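Local coordinates for Cobalt/magnesium transport protein CorA (PDB 4EGW) that carries magnesium ions across the cell membrane as a homopentameric channel that opens when cytoplasmic magnesium is low and closes when it is high, at residues S73-D76 with L77-G80; K130-A133 with I134-H138; N216-V219 with L220-L223; D241-Y244 with D245-L249; R257-L260 with T261-D265. All blocks are in the same frame, centred on the assembly; numbering follows the deposited sequence.

Contact 1. Residues S73-D76 with L77-G80; sequences SVSD and LQIG. With BU1 (1,4-butanediol), chain K.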
# COMPACT_ATOMS: atom_id res chain seq x y z
N SER A 73 -21.34 -5.46 -28.09
CA SER A 73 -20.92 -6.23 -29.26
C SER A 73 -19.73 -7.13 -28.91
O SER A 73 -18.72 -6.65 -28.39
CB SER A 73 -20.55 -5.30 -30.43
OG SER A 73 -19.27 -4.71 -30.26
N VAL A 74 -19.86 -8.42 -29.21
CA VAL A 74 -18.87 -9.41 -28.81
C VAL A 74 -17.46 -8.95 -29.18
O VAL A 74 -16.49 -9.28 -28.50
CB VAL A 74 -19.16 -10.80 -29.42
CG1 VAL A 74 -18.22 -11.85 -28.85
CG2 VAL A 74 -20.62 -11.19 -29.18
N SER A 75 -17.37 -8.20 -30.27
CA SER A 75 -16.14 -7.51 -30.67
C SER A 75 -15.70 -6.50 -29.62
O SER A 75 -14.55 -6.52 -29.18
CB SER A 75 -16.34 -6.82 -32.02
OG SER A 75 -15.18 -6.10 -32.40
N ASP A 76 -16.61 -5.62 -29.22
CA ASP A 76 -16.29 -4.54 -28.27
C ASP A 76 -15.76 -5.06 -26.94
O ASP A 76 -15.03 -4.35 -26.25
CB ASP A 76 -17.50 -3.64 -28.02
CG ASP A 76 -17.77 -2.68 -29.17
OD1 ASP A 76 -16.92 -2.57 -30.08
OD2 ASP A 76 -18.83 -2.02 -29.16
N LEU A 77 -16.13 -6.27 -26.56
CA LEU A 77 -15.66 -6.84 -25.30
C LEU A 77 -14.24 -7.38 -25.47
O LEU A 77 -13.45 -7.46 -24.51
CB LEU A 77 -16.59 -7.95 -24.81
CG LEU A 77 -18.00 -7.54 -24.40
CD1 LEU A 77 -18.75 -8.75 -23.87
CD2 LEU A 77 -17.97 -6.43 -23.38
N GLN A 78 -13.92 -7.73 -26.71
CA GLN A 78 -12.61 -8.27 -27.03
C GLN A 78 -11.51 -7.21 -26.84
O GLN A 78 -10.34 -7.55 -26.65
CB GLN A 78 -12.61 -8.85 -28.45
CG GLN A 78 -13.21 -10.26 -28.51
CD GLN A 78 -13.63 -10.67 -29.91
OE1 GLN A 78 -13.83 -9.82 -30.79
NE2 GLN A 78 -13.79 -11.98 -30.13
N ILE A 79 -11.90 -5.94 -26.87
CA ILE A 79 -10.98 -4.89 -26.49
C ILE A 79 -10.45 -5.23 -25.10
O ILE A 79 -9.24 -5.27 -24.88
CB ILE A 79 -11.66 -3.50 -26.41
CG1 ILE A 79 -12.60 -3.28 -27.59
CG2 ILE A 79 -10.62 -2.40 -26.35
CD1 ILE A 79 -13.42 -2.00 -27.48
N GLY A 80 -11.37 -5.51 -24.18
CA GLY A 80 -11.04 -5.76 -22.79
C GLY A 80 -10.04 -6.88 -22.55
O GLY A 80 -9.20 -6.79 -21.66
C1 BU1 K . -19.20 -1.53 -32.05
C2 BU1 K . -20.48 -1.16 -31.38
C3 BU1 K . -20.97 0.23 -31.62
C4 BU1 K . -22.43 0.48 -31.51
O5 BU1 K . -18.13 -0.67 -31.87
O6 BU1 K . -23.05 0.94 -32.65

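Contact 2. Residues K130-A133 with I134-H138; sequences KIKA and IGRLH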
# COMPACT_ATOMS: atom_id res chain seq x y z
N LYS A 130 -4.81 -12.63 -14.73
CA LYS A 130 -5.27 -12.37 -13.38
C LYS A 130 -4.85 -10.95 -13.05
O LYS A 130 -3.81 -10.47 -13.50
CB LYS A 130 -4.64 -13.34 -12.39
CG LYS A 130 -5.55 -13.71 -11.23
CD LYS A 130 -6.21 -12.51 -10.54
CE LYS A 130 -7.70 -12.38 -10.88
NZ LYS A 130 -8.54 -11.94 -9.72
N ILE A 131 -5.67 -10.28 -12.27
CA ILE A 131 -5.33 -8.96 -11.77
C ILE A 131 -5.47 -8.95 -10.25
O ILE A 131 -6.57 -9.10 -9.70
CB ILE A 131 -6.18 -7.88 -12.43
CG1 ILE A 131 -6.10 -8.05 -13.94
CG2 ILE A 131 -5.71 -6.49 -12.00
CD1 ILE A 131 -6.57 -6.85 -14.70
N LYS A 132 -4.35 -8.77 -9.59
CA LYS A 132 -4.28 -8.97 -8.16
C LYS A 132 -5.36 -8.18 -7.45
O LYS A 132 -5.90 -8.61 -6.43
CB LYS A 132 -2.91 -8.53 -7.65
CG LYS A 132 -2.51 -9.15 -6.34
CD LYS A 132 -2.19 -10.62 -6.51
CE LYS A 132 -2.75 -11.42 -5.33
NZ LYS A 132 -2.78 -10.61 -4.07
N ALA A 133 -5.67 -7.01 -8.00
CA ALA A 133 -6.52 -6.07 -7.30
C ALA A 133 -7.96 -6.53 -7.24
O ALA A 133 -8.66 -6.26 -6.26
CB ALA A 133 -6.43 -4.70 -7.95
N ILE A 134 -8.41 -7.24 -8.27
CA ILE A 134 -9.81 -7.60 -8.41
C ILE A 134 -10.15 -8.77 -7.52
O ILE A 134 -11.27 -8.88 -7.01
CB ILE A 134 -10.16 -7.91 -9.87
CG1 ILE A 134 -9.79 -6.72 -10.74
CG2 ILE A 134 -11.63 -8.25 -10.02
CD1 ILE A 134 -10.40 -6.76 -12.08
N GLY A 135 -9.18 -9.66 -7.33
CA GLY A 135 -9.30 -10.66 -6.30
C GLY A 135 -9.57 -9.94 -4.99
O GLY A 135 -10.54 -10.24 -4.31
N ARG A 136 -8.71 -8.97 -4.68
CA ARG A 136 -8.76 -8.26 -3.39
C ARG A 136 -10.08 -7.55 -3.10
O ARG A 136 -10.39 -7.30 -1.94
CB ARG A 136 -7.59 -7.27 -3.26
CG ARG A 136 -6.23 -7.93 -3.00
CD ARG A 136 -5.18 -6.91 -2.52
NE ARG A 136 -5.01 -5.81 -3.47
CZ ARG A 136 -3.94 -5.63 -4.24
NH1 ARG A 136 -2.92 -6.48 -4.20
NH2 ARG A 136 -3.89 -4.59 -5.07
N LEU A 137 -10.82 -7.18 -4.14
CA LEU A 137 -12.21 -6.76 -3.95
C LEU A 137 -13.18 -7.93 -3.85
O LEU A 137 -14.07 -7.91 -3.01
CB LEU A 137 -12.65 -5.78 -5.03
CG LEU A 137 -11.88 -4.46 -5.01
CD1 LEU A 137 -12.54 -3.42 -5.90
CD2 LEU A 137 -11.77 -3.96 -3.58
N HIS A 138 -13.00 -8.93 -4.69
CA HIS A 138 -13.86 -10.11 -4.64
C HIS A 138 -13.74 -10.80 -3.28
O HIS A 138 -14.71 -11.34 -2.75
CB HIS A 138 -13.52 -11.09 -5.76
CG HIS A 138 -13.92 -10.62 -7.12
ND1 HIS A 138 -14.59 -9.43 -7.34
CD2 HIS A 138 -13.76 -11.18 -8.34
CE1 HIS A 138 -14.81 -9.28 -8.63
NE2 HIS A 138 -14.32 -10.33 -9.26

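Contact 3. Residues N216-V219 with L220-L223; sequences NRDV and LVLL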
# COMPACT_ATOMS: atom_id res chain seq x y z
N ASN A 216 -1.78 4.89 -17.33
CA ASN A 216 -2.80 4.96 -16.29
C ASN A 216 -3.03 6.41 -15.91
O ASN A 216 -4.17 6.86 -15.81
CB ASN A 216 -2.33 4.23 -15.04
CG ASN A 216 -2.54 2.74 -15.12
OD1 ASN A 216 -2.97 2.21 -16.14
ND2 ASN A 216 -2.24 2.04 -14.02
N ARG A 217 -1.92 7.11 -15.70
CA ARG A 217 -1.93 8.48 -15.21
C ARG A 217 -2.88 9.35 -16.00
O ARG A 217 -3.71 10.05 -15.44
CB ARG A 217 -0.53 9.08 -15.33
CG ARG A 217 -0.46 10.55 -14.94
CD ARG A 217 0.86 11.15 -15.38
NE ARG A 217 0.95 11.17 -16.83
CZ ARG A 217 2.08 11.32 -17.51
NH1 ARG A 217 3.23 11.46 -16.86
NH2 ARG A 217 2.06 11.34 -18.84
N ASP A 218 -2.74 9.29 -17.31
CA ASP A 218 -3.56 10.08 -18.20
C ASP A 218 -5.02 9.67 -18.08
O ASP A 218 -5.90 10.52 -17.95
CB ASP A 218 -3.06 9.98 -19.64
CG ASP A 218 -1.71 10.68 -19.84
OD1 ASP A 218 -1.49 11.74 -19.20
OD2 ASP A 218 -0.88 10.17 -20.62
N VAL A 219 -5.29 8.37 -18.09
CA VAL A 219 -6.64 7.87 -17.86
C VAL A 219 -7.23 8.59 -16.65
O VAL A 219 -8.32 9.14 -16.72
CB VAL A 219 -6.64 6.36 -17.61
CG1 VAL A 219 -7.93 5.93 -16.93
CG2 VAL A 219 -6.40 5.59 -18.91
N LEU A 220 -6.47 8.61 -15.56
CA LEU A 220 -6.91 9.27 -14.33
C LEU A 220 -7.01 10.78 -14.47
O LEU A 220 -7.88 11.41 -13.86
CB LEU A 220 -5.98 8.91 -13.17
CG LEU A 220 -6.03 7.45 -12.74
CD1 LEU A 220 -4.92 7.12 -11.77
CD2 LEU A 220 -7.39 7.14 -12.14
N VAL A 221 -6.13 11.39 -15.27
CA VAL A 221 -6.28 12.82 -15.52
C VAL A 221 -7.61 13.09 -16.23
O VAL A 221 -8.26 14.11 -15.97
CB VAL A 221 -5.12 13.39 -16.34
CG1 VAL A 221 -5.33 14.87 -16.53
CG2 VAL A 221 -3.80 13.14 -15.62
N LEU A 222 -8.00 12.18 -17.12
CA LEU A 222 -9.29 12.28 -17.80
C LEU A 222 -10.41 12.18 -16.80
O LEU A 222 -11.25 13.06 -16.70
CB LEU A 222 -9.45 11.16 -18.84
CG LEU A 222 -8.76 11.42 -20.19
CD1 LEU A 222 -8.70 10.15 -21.04
CD2 LEU A 222 -9.43 12.57 -20.95
N LEU A 223 -10.42 11.09 -16.05
CA LEU A 223 -11.48 10.87 -15.08
C LEU A 223 -11.45 11.95 -14.01
O LEU A 223 -12.47 12.30 -13.44
CB LEU A 223 -11.34 9.50 -14.43
CG LEU A 223 -11.63 8.27 -15.29
CD1 LEU A 223 -10.75 8.21 -16.50
CD2 LEU A 223 -11.42 7.02 -14.45

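Contact 4. Residues D241-Y244 with D245-L249; sequences DLYY and DTLQL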
# COMPACT_ATOMS: atom_id res chain seq x y z
N ASP A 241 -6.66 12.26 -6.05
CA ASP A 241 -5.80 11.57 -5.11
C ASP A 241 -5.06 10.48 -5.85
O ASP A 241 -3.83 10.39 -5.81
CB ASP A 241 -6.66 10.94 -4.01
CG ASP A 241 -7.34 11.97 -3.14
OD1 ASP A 241 -7.35 13.16 -3.53
OD2 ASP A 241 -7.86 11.59 -2.06
N LEU A 242 -5.83 9.65 -6.53
CA LEU A 242 -5.30 8.52 -7.27
C LEU A 242 -4.29 9.01 -8.31
O LEU A 242 -3.25 8.39 -8.53
CB LEU A 242 -6.45 7.76 -7.91
CG LEU A 242 -6.22 6.31 -8.32
CD1 LEU A 242 -5.31 5.63 -7.32
CD2 LEU A 242 -7.55 5.59 -8.42
N TYR A 243 -4.61 10.13 -8.95
CA TYR A 243 -3.69 10.76 -9.87
C TYR A 243 -2.36 11.09 -9.17
O TYR A 243 -1.27 10.81 -9.71
CB TYR A 243 -4.35 12.03 -10.43
CG TYR A 243 -3.43 12.98 -11.19
CD1 TYR A 243 -2.67 12.54 -12.26
CD2 TYR A 243 -3.38 14.32 -10.86
CE1 TYR A 243 -1.84 13.42 -12.96
CE2 TYR A 243 -2.57 15.21 -11.55
CZ TYR A 243 -1.80 14.75 -12.60
OH TYR A 243 -0.99 15.63 -13.28
N TYR A 244 -2.45 11.66 -7.97
CA TYR A 244 -1.27 12.06 -7.19
C TYR A 244 -0.29 10.93 -6.88
O TYR A 244 0.93 11.07 -7.04
CB TYR A 244 -1.72 12.68 -5.86
CG TYR A 244 -2.27 14.08 -5.98
CD1 TYR A 244 -1.92 14.91 -7.04
CD2 TYR A 244 -3.13 14.59 -5.01
CE1 TYR A 244 -2.42 16.20 -7.14
CE2 TYR A 244 -3.63 15.87 -5.09
CZ TYR A 244 -3.27 16.67 -6.16
OH TYR A 244 -3.78 17.95 -6.24
N ASP A 245 -0.83 9.82 -6.42
CA ASP A 245 0.01 8.70 -6.04
C ASP A 245 0.60 8.04 -7.27
O ASP A 245 1.75 7.60 -7.26
CB ASP A 245 -0.81 7.71 -5.23
CG ASP A 245 -1.62 8.41 -4.17
OD1 ASP A 245 -1.16 9.48 -3.70
OD2 ASP A 245 -2.70 7.91 -3.82
N THR A 246 -0.20 8.01 -8.34
CA THR A 246 0.27 7.54 -9.64
C THR A 246 1.53 8.30 -10.03
O THR A 246 2.53 7.70 -10.45
CB THR A 246 -0.78 7.77 -10.73
OG1 THR A 246 -2.02 7.19 -10.32
CG2 THR A 246 -0.33 7.15 -12.05
N LEU A 247 1.47 9.62 -9.90
CA LEU A 247 2.63 10.46 -10.13
C LEU A 247 3.77 10.14 -9.16
O LEU A 247 4.94 10.10 -9.58
CB LEU A 247 2.25 11.94 -10.07
CG LEU A 247 1.66 12.51 -11.37
CD1 LEU A 247 0.95 13.81 -11.10
CD2 LEU A 247 2.73 12.70 -12.44
N GLN A 248 3.45 9.90 -7.89
CA GLN A 248 4.48 9.43 -6.96
C GLN A 248 5.15 8.19 -7.55
O GLN A 248 6.38 8.12 -7.65
CB GLN A 248 3.88 9.06 -5.60
CG GLN A 248 3.82 10.18 -4.59
CD GLN A 248 3.04 9.77 -3.35
OE1 GLN A 248 3.22 8.67 -2.82
NE2 GLN A 248 2.15 10.65 -2.90
N LEU A 249 4.32 7.21 -7.92
CA LEU A 249 4.81 5.90 -8.35
C LEU A 249 5.69 6.06 -9.56
O LEU A 249 6.77 5.47 -9.66
CB LEU A 249 3.64 4.99 -8.70
CG LEU A 249 2.68 4.78 -7.55
CD1 LEU A 249 1.59 3.84 -7.98
CD2 LEU A 249 3.44 4.21 -6.41

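Contact 5. Residues R257-L260 with T261-D265; sequences REVL and TSMMD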
# COMPACT_ATOMS: atom_id res chain seq x y z
N ARG A 257 14.72 3.48 -11.62
CA ARG A 257 15.50 3.23 -12.82
C ARG A 257 16.81 3.98 -12.69
O ARG A 257 17.87 3.43 -13.01
CB ARG A 257 14.77 3.69 -14.08
CG ARG A 257 15.67 3.72 -15.30
CD ARG A 257 15.01 4.43 -16.46
NE ARG A 257 15.99 4.85 -17.46
CZ ARG A 257 15.67 5.33 -18.66
NH1 ARG A 257 14.39 5.44 -19.01
NH2 ARG A 257 16.62 5.69 -19.51
N GLU A 258 16.75 5.22 -12.20
CA GLU A 258 17.95 6.00 -11.97
C GLU A 258 18.93 5.08 -11.26
O GLU A 258 19.96 4.70 -11.81
CB GLU A 258 17.67 7.21 -11.06
CG GLU A 258 16.61 8.20 -11.55
CD GLU A 258 16.28 9.29 -10.51
OE1 GLU A 258 17.01 9.41 -9.51
OE2 GLU A 258 15.27 10.02 -10.70
N VAL A 259 18.57 4.69 -10.04
CA VAL A 259 19.42 3.85 -9.21
C VAL A 259 19.94 2.59 -9.92
O VAL A 259 21.05 2.16 -9.66
CB VAL A 259 18.68 3.38 -7.95
CG1 VAL A 259 19.48 2.30 -7.25
CG2 VAL A 259 18.40 4.56 -7.03
N LEU A 260 19.12 2.00 -10.79
CA LEU A 260 19.55 0.82 -11.53
C LEU A 260 20.47 1.16 -12.71
O LEU A 260 21.23 0.31 -13.17
CB LEU A 260 18.34 0.02 -12.00
CG LEU A 260 17.53 -0.60 -10.86
CD1 LEU A 260 16.11 -0.77 -11.28
CD2 LEU A 260 18.12 -1.92 -10.41
N THR A 261 20.41 2.40 -13.20
CA THR A 261 21.35 2.83 -14.22
C THR A 261 22.74 2.92 -13.59
O THR A 261 23.74 2.58 -14.22
CB THR A 261 20.98 4.22 -14.82
OG1 THR A 261 21.33 5.26 -13.90
CG2 THR A 261 19.50 4.32 -15.15
N SER A 262 22.79 3.37 -12.34
CA SER A 262 24.06 3.52 -11.65
C SER A 262 24.65 2.16 -11.34
O SER A 262 25.79 1.88 -11.67
CB SER A 262 23.88 4.29 -10.34
OG SER A 262 23.32 5.57 -10.58
N MET A 263 23.84 1.32 -10.71
CA MET A 263 24.31 0.02 -10.28
C MET A 263 24.83 -0.73 -11.49
O MET A 263 25.87 -1.39 -11.42
CB MET A 263 23.20 -0.75 -9.55
CG MET A 263 22.56 0.06 -8.41
SD MET A 263 21.71 -0.82 -7.08
CE MET A 263 20.76 -2.00 -8.02
N MET A 264 24.13 -0.59 -12.61
CA MET A 264 24.57 -1.25 -13.83
C MET A 264 25.93 -0.74 -14.17
O MET A 264 26.87 -1.52 -14.31
CB MET A 264 23.65 -1.01 -15.01
CG MET A 264 23.94 -1.95 -16.18
SD MET A 264 23.56 -3.67 -15.77
CE MET A 264 24.66 -4.53 -16.88
N ASP A 265 26.03 0.58 -14.31
CA ASP A 265 27.29 1.21 -14.65
C ASP A 265 28.35 0.59 -13.73
O ASP A 265 29.45 0.26 -14.16
CB ASP A 265 27.23 2.73 -14.41
CG ASP A 265 26.19 3.43 -15.30
OD1 ASP A 265 25.72 2.84 -16.29
OD2 ASP A 265 25.87 4.60 -15.00

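Contact 1. Residues S73-D76 with L77-G80
Gln78 folds its side chain back over the turn formed by Val74 and Ser75. Gln78 CB sits 3.1 Å from Ser75 O, and CG then moves across to Val74 O at 3.4 Å. CD stays beside the same carbonyl, and Gln78 OE1 finishes 3.3 Å from Ser75 CA. The first torsion sets this course: CG lies anti to the carbonyl carbon (chi1 -81°), which turns the chain back toward the preceding turn. The backbone beneath is bonded loosely. Gln78 N donates to Ser75 O at 2.8 Å, but from 57° above the carbonyl plane, and its bond to Val74 O is weak. Leu77 N reaches Ser73 O with more regular geometry. In the same first turn Ser73 OG accepts from Asp76 N, although it is modelled too close to the Asp76 carboxylate carbon to be firmly placed. The Asp76 carboxylate faces the butanediol, with OD1 2.9 Å from BU1 O5, a probable hydrogen bond whose proton has another possible acceptor. With an alanine in place of Asp76 that carboxylate is gone, and the diol hydroxyl would probably lose its partner on this helix. Tyr117 OH bonds both Asp76 O and Gly80 N, tying the short helix to strand 110-119. The combination is that of a serine N-cap at the start of helix 74-80, whose first turn lines a butanediol pocket completed by Glu93.

Contact 2. Residues K130-A133 with I134-H138
At the amino end of helix 132-143, where Ile131 holds the N-cap position, the backbone of Ile131 meets Ile134 and starts the first turn. Ile134 N donates to Ile131 O at 3.0 Å, from 44° outside the carbonyl plane. The isoleucine side chains also approach, CB of Ile131 lying 4.2 Å from CG1 of Ile134. The bent Lys130 chain curls back alongside this turn until NZ is 3.7 Å from Gly135 CA, and it gives a weak bond to Ile131 O. That carbonyl therefore faces two donors, one from the backbone and one from a side chain. Further along, Leu137 N bonds Ala133 O at 3.2 Å, while the bond from Arg136 N to Lys132 O is weak. Arg136 runs back over the turn, with CG anti to the carbonyl carbon (chi1 -74°), and one face of its guanidinium lies above Lys132 O and Ala133 CA. Arg136 NH2 is 3.8 Å from Ala133 CB. The Lys132 and Arg136 chains meet at roughly a right angle, NH1 lying 3.4 Å from Lys132 CG. Lys132 NZ and Arg136 NH1 carry like charges 4.1 Å apart, a closeness probably eased by the salt bridge from Arg136 NE to Glu164. Ala133 and Leu137 pack on helix 156-186, Ile134 lies against strands 51-56, 110-119 and 122-127, and Lys132 and Arg136 touch Asp178 and Met174, respectively, of the second subunit.

Contact 3. Residues N216-V219 with L220-L223
Val219 and Leu223 supply the main side-chain pairing: they lie side by side and point the same way, with Val219 CG1 3.7 Å from Leu223 CD1, a distance only approximate because CD1 is modelled too close to Val219 O. Val219 CG1 is anti to the backbone N (chi1 161°), which directs that methyl along the helix toward the leucine one turn ahead. The backbone under this buried strip is regular alpha-helix. Leu220 N meets Asn216 O at 2.9 Å with an N-H...O angle of 163°, and Leu222 N meets Asp218 O at 2.8 Å. Leu220 adds to the buried side by resting CG 3.6 Å from Asn216 O. The other flank is looser between side chains: Val221 CG2 lies close to the backbone, 3.1 Å from Arg217 O, but 4.3 Å from Arg217 CG. Beyond it, Arg217 and the exposed Asp218 are adjacent in sequence and are joined by a weak salt bridge, NE to OD1 at 3.4 Å, in which the carboxylate lies at the edge of the guanidinium. This joins sequence neighbours and does not itself link successive turns. Asn216 ND2 bonds Lys101 O, fastening the buried side of helix 193-225 to strand 96-104. Val219 also touches that strand and strand 88-90, while Leu220 and Leu223 reach helix 156-186. Arg217, Val221 and also Leu220 touch helix 233-270, so the segment is wedged between the sheet and two long helices.

Contact 4. Residues D241-Y244 with D245-L249
Tyr243 and Leu247, one turn apart on helix 233-270, form an intrahelical CH-pi contact. Leu247 CD1 stands over one face of the phenol ring, 3.7 Å from its centroid and 29° off the ring normal. The methyl is displaced toward the rim, and its nearest ring atom is Tyr243 CZ at 3.3 Å. Torsions account for the meeting: Tyr243 CG is anti to the backbone N (chi1 168°), which sends the ring outward beside the next turn, while Leu247 CG, anti to the carbonyl carbon, leans back toward it. With an alanine at Tyr243 the ring face disappears, and Leu247 CD1 would probably lose its main partner on this turn and be freer to rotate. The next shell is the backbone ladder that fixes the spacing of the two residues. Leu247 N bonds Tyr243 O at 3.0 Å with an N-H...O angle of 162°, and Asp245 N bonds Asp241 O at 3.1 Å. Gln248 N to Tyr244 O continues the series. Further out, Val221 and Lys224 of helix 193-225 pack against Tyr243, and Leu242 fits between that helix and helix 156-186, so the contact lies where the long helices of the CorA soluble domain bundle. Leu242 O receives two donors from Thr246: the backbone N at 3.1 Å, and OG1, whose modelled 2.5 Å is very short and makes the exact length doubtful.

Contact 5. Residues R257-L260 with T261-D265
Met263 meets two residues of the preceding turn with different parts of its thioether. Met263 SD lies 3.8 Å from Val259 CG1, and CE reaches 3.6 Å to Leu260 CD2; in both pairs the side chains run at a slant to one another. The bend about the last torsion (chi3 -45°) turns CE toward the leucine and leaves the sulfur facing the valine, although CG is modelled too close to Val259 O, so the chain's exact path is less sure. On another flank the extended Arg257 chain passes Thr261 at an angle, its CG 3.9 Å from Thr261 CG2, an approximate value since that methyl is modelled too close to Arg257 O. The threonine hydroxyl is turned back to the backbone, OG1 standing between its own N and carbonyl carbon (chi1 76°), and Thr261 OG1 donates to Glu258 O at 2.6 Å, in the carbonyl plane and on a lone pair. These residues belong to helix 233-270, the long helix that in the CorA family runs on toward the first transmembrane segment, and an i to i+3 threonine bond of this kind satisfies a hydroxyl within the helix itself. Glu258 O also takes Ser262 N at 3.2 Å, and so serves two good donors. Leu180 of helix 156-186 packs against Val259, Leu260 and Met263, while Leu260 and Met264 reach Ile199 on helix 193-225.

In the fold
Contacts 3 and 4 are the one pair that touch: their centres are about 10 Å apart, Leu220 CD1 lies 3.2 Å from Thr246 OG1, and Val221 CG2 lies 3.3 Å from Tyr243 CE1, joining helices 193-225 and 233-270. Contact 5 continues helix 233-270, its centre about 24 Å from that of contact 4. Contact 1 lies on the far side of the chain's centre from contact 5, about 41 Å between centres, while contact 2 is about 21 Å from contacts 1 and 3. Butanediol is found at separate places: it lies against Asp76 in contact 1, probably hydrogen-bonded, touches Val259 in contact 5, and comes within about 5 Å of the Leu137 side chain in contact 2.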